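Local coordinates for Tautomerase_3 domain-containing protein (Corynebacterium halotolerans YIM 70093 = DSM 44683, PDB 7M58) that probably acts as a hydrolase of the cis-3-chloroacrylic acid dehalogenase family, within the tautomerase superfamily, and assembles as a trimer, at residues Glu127-Leu132 and Glu138-Leu143. Sequence-based numbering, arbitrary orientation.
Sequences EWFATL and EELSDL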
loop_
_atom_site.group_PDB
_atom_site.type_symbol
_atom_site.label_atom_id
_atom_site.label_comp_id
_atom_site.label_asym_id
_atom_site.label_seq_id
_atom_site.Cartn_x
_atom_site.Cartn_y
_atom_site.Cartn_z
ATOM N N GLU A 127 -11.004 -14.272 22.706
ATOM C CA GLU A 127 -12.420 -13.956 22.580
ATOM C C GLU A 127 -12.882 -14.103 21.130
ATOM O O GLU A 127 -13.913 -14.725 20.861
ATOM C CB GLU A 127 -12.687 -12.546 23.120
ATOM C CG GLU A 127 -13.614 -12.496 24.330
ATOM C CD GLU A 127 -13.909 -11.073 24.773
ATOM O OE1 GLU A 127 -14.945 -10.857 25.459
ATOM O OE2 GLU A 127 -13.140 -10.143 24.397
ATOM N N TRP A 128 -12.132 -13.504 20.199
ATOM C CA TRP A 128 -12.465 -13.593 18.773
ATOM C C TRP A 128 -12.510 -15.051 18.321
ATOM O O TRP A 128 -13.488 -15.490 17.696
ATOM C CB TRP A 128 -11.430 -12.776 17.972
ATOM C CG TRP A 128 -11.540 -12.822 16.489
ATOM C CD1 TRP A 128 -12.311 -12.019 15.699
ATOM C CD2 TRP A 128 -10.836 -13.708 15.600
ATOM N NE1 TRP A 128 -12.143 -12.356 14.371
ATOM C CE2 TRP A 128 -11.246 -13.392 14.283
ATOM C CE3 TRP A 128 -9.922 -14.747 15.789
ATOM C CZ2 TRP A 128 -10.762 -14.077 13.157
ATOM C CZ3 TRP A 128 -9.440 -15.428 14.672
ATOM C CH2 TRP A 128 -9.868 -15.093 13.373
ATOM N N PHE A 129 -11.486 -15.824 18.694
ATOM C CA PHE A 129 -11.392 -17.226 18.300
ATOM C C PHE A 129 -12.608 -18.028 18.768
ATOM O O PHE A 129 -13.116 -18.885 18.028
ATOM C CB PHE A 129 -10.095 -17.803 18.867
ATOM C CG PHE A 129 -9.811 -19.210 18.454
ATOM C CD1 PHE A 129 -9.206 -19.483 17.237
ATOM C CD2 PHE A 129 -10.141 -20.267 19.283
ATOM C CE1 PHE A 129 -8.942 -20.784 16.857
ATOM C CE2 PHE A 129 -9.874 -21.571 18.903
ATOM C CZ PHE A 129 -9.282 -21.825 17.690
ATOM N N ALA A 130 -13.118 -17.744 19.973
ATOM C CA ALA A 130 -14.258 -18.505 20.485
ATOM C C ALA A 130 -15.559 -18.219 19.735
ATOM O O ALA A 130 -16.546 -18.939 19.944
ATOM C CB ALA A 130 -14.440 -18.248 21.983
ATOM N N THR A 131 -15.589 -17.176 18.896
ATOM C CA THR A 131 -16.728 -16.858 18.039
ATOM C C THR A 131 -16.698 -17.601 16.706
ATOM O O THR A 131 -17.730 -17.686 16.039
ATOM C CB THR A 131 -16.786 -15.345 17.794
ATOM O OG1 THR A 131 -16.693 -14.661 19.050
ATOM C CG2 THR A 131 -18.097 -14.932 17.146
ATOM N N LEU A 132 -15.556 -18.139 16.287
ATOM C CA LEU A 132 -15.502 -18.776 14.985
ATOM C C LEU A 132 -16.278 -20.097 14.992
ATOM O O LEU A 132 -16.447 -20.729 16.038
ATOM C CB LEU A 132 -14.053 -18.986 14.546
ATOM C CG LEU A 132 -13.185 -17.725 14.631
ATOM C CD1 LEU A 132 -11.805 -17.945 14.087
ATOM C CD2 LEU A 132 -13.849 -16.592 13.853
ATOM N N GLU A 138 -10.698 -25.458 14.328
ATOM C CA GLU A 138 -9.722 -26.530 14.354
ATOM C C GLU A 138 -8.767 -26.518 13.157
ATOM O O GLU A 138 -7.654 -27.034 13.267
ATOM C CB GLU A 138 -10.439 -27.870 14.531
ATOM C CG GLU A 138 -11.211 -27.924 15.888
ATOM C CD GLU A 138 -10.367 -27.447 17.128
ATOM O OE1 GLU A 138 -9.331 -28.094 17.432
ATOM O OE2 GLU A 138 -10.748 -26.436 17.795
ATOM N N GLU A 139 -9.128 -25.904 12.033
ATOM C CA GLU A 139 -8.104 -25.681 11.011
ATOM C C GLU A 139 -7.094 -24.645 11.475
ATOM O O GLU A 139 -5.891 -24.813 11.262
ATOM C CB GLU A 139 -8.712 -25.265 9.661
ATOM C CG GLU A 139 -10.054 -25.881 9.355
ATOM C CD GLU A 139 -10.723 -25.298 8.112
ATOM O OE1 GLU A 139 -10.691 -25.984 7.064
ATOM O OE2 GLU A 139 -11.280 -24.174 8.173
ATOM N N LEU A 140 -7.564 -23.559 12.098
ATOM C CA LEU A 140 -6.649 -22.528 12.580
ATOM C C LEU A 140 -5.724 -23.052 13.667
ATOM O O LEU A 140 -4.532 -22.727 13.680
ATOM C CB LEU A 140 -7.429 -21.326 13.110
ATOM C CG LEU A 140 -8.309 -20.545 12.128
ATOM C CD1 LEU A 140 -8.751 -19.222 12.748
ATOM C CD2 LEU A 140 -7.575 -20.290 10.848
ATOM N N SER A 141 -6.246 -23.871 14.583
ATOM C CA SER A 141 -5.410 -24.405 15.652
ATOM C C SER A 141 -4.343 -25.357 15.137
ATOM O O SER A 141 -3.344 -25.572 15.826
ATOM C CB SER A 141 -6.264 -25.109 16.694
ATOM O OG SER A 141 -7.089 -26.057 16.065
ATOM N N ASP A 142 -4.544 -25.957 13.961
ATOM C CA ASP A 142 -3.488 -26.767 13.361
ATOM C C ASP A 142 -2.298 -25.928 12.892
ATOM O O ASP A 142 -1.172 -26.440 12.852
ATOM C CB ASP A 142 -4.041 -27.610 12.212
ATOM C CG ASP A 142 -4.655 -28.926 12.699
ATOM O OD1 ASP A 142 -4.631 -29.183 13.926
ATOM O OD2 ASP A 142 -5.138 -29.719 11.859
ATOM N N LEU A 143 -2.505 -24.651 12.570
ATOM C CA LEU A 143 -1.406 -23.769 12.185
ATOM C C LEU A 143 -0.670 -23.181 13.388
ATOM O O LEU A 143 -1.278 -22.695 14.346
ATOM C CB LEU A 143 -1.941 -22.644 11.305
ATOM C CG LEU A 143 -2.946 -23.080 10.230
ATOM C CD1 LEU A 143 -3.548 -21.879 9.519
ATOM C CD2 LEU A 143 -2.307 -24.011 9.227
#
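L140 packs against F129, L132 and W128. Its CB starts the contact, 4.1 Å from CE1 of F129, and sits at the edge of that ring, close to its plane. The F129 and L140 side chains run antiparallel alongside each other. CG of F129 lies anti to the backbone N (chi1 -176°), which carries the ring out toward helix 134-142. Beyond CB, L140 turns its CG anti to its own carbonyl carbon (chi1 -63°). CG carries the methyl CD1 to two partners that lie on the same side of it. CD1 of L140 lies 3.6 Å from CD1 of L132, and these two side chains are roughly perpendicular. The same L140 methyl comes obliquely to the W128 indole, 4.3 Å from CZ3. L132 meets W128 too: its CD2 lies 4.0 Å above one face of the ring, nearer the ring's border than its middle.

Residues 127-132 run from helix 125-129 into a type I turn from F129 to L132. The contact joins two short consecutive helices, 125-129 and 134-142, near the C-terminus. Y37 touches W128 and F129, Y115 touches L140, and K117 touches W128 and L132. NE1 of W128 donates to O of L118, which ties the indole to strand 117-118. No hydrogen bond crosses between the two segments. Their hold on each other is dispersion and shape fit, and the nearby polar tie comes from Q137, whose NE2 donates to O of F129.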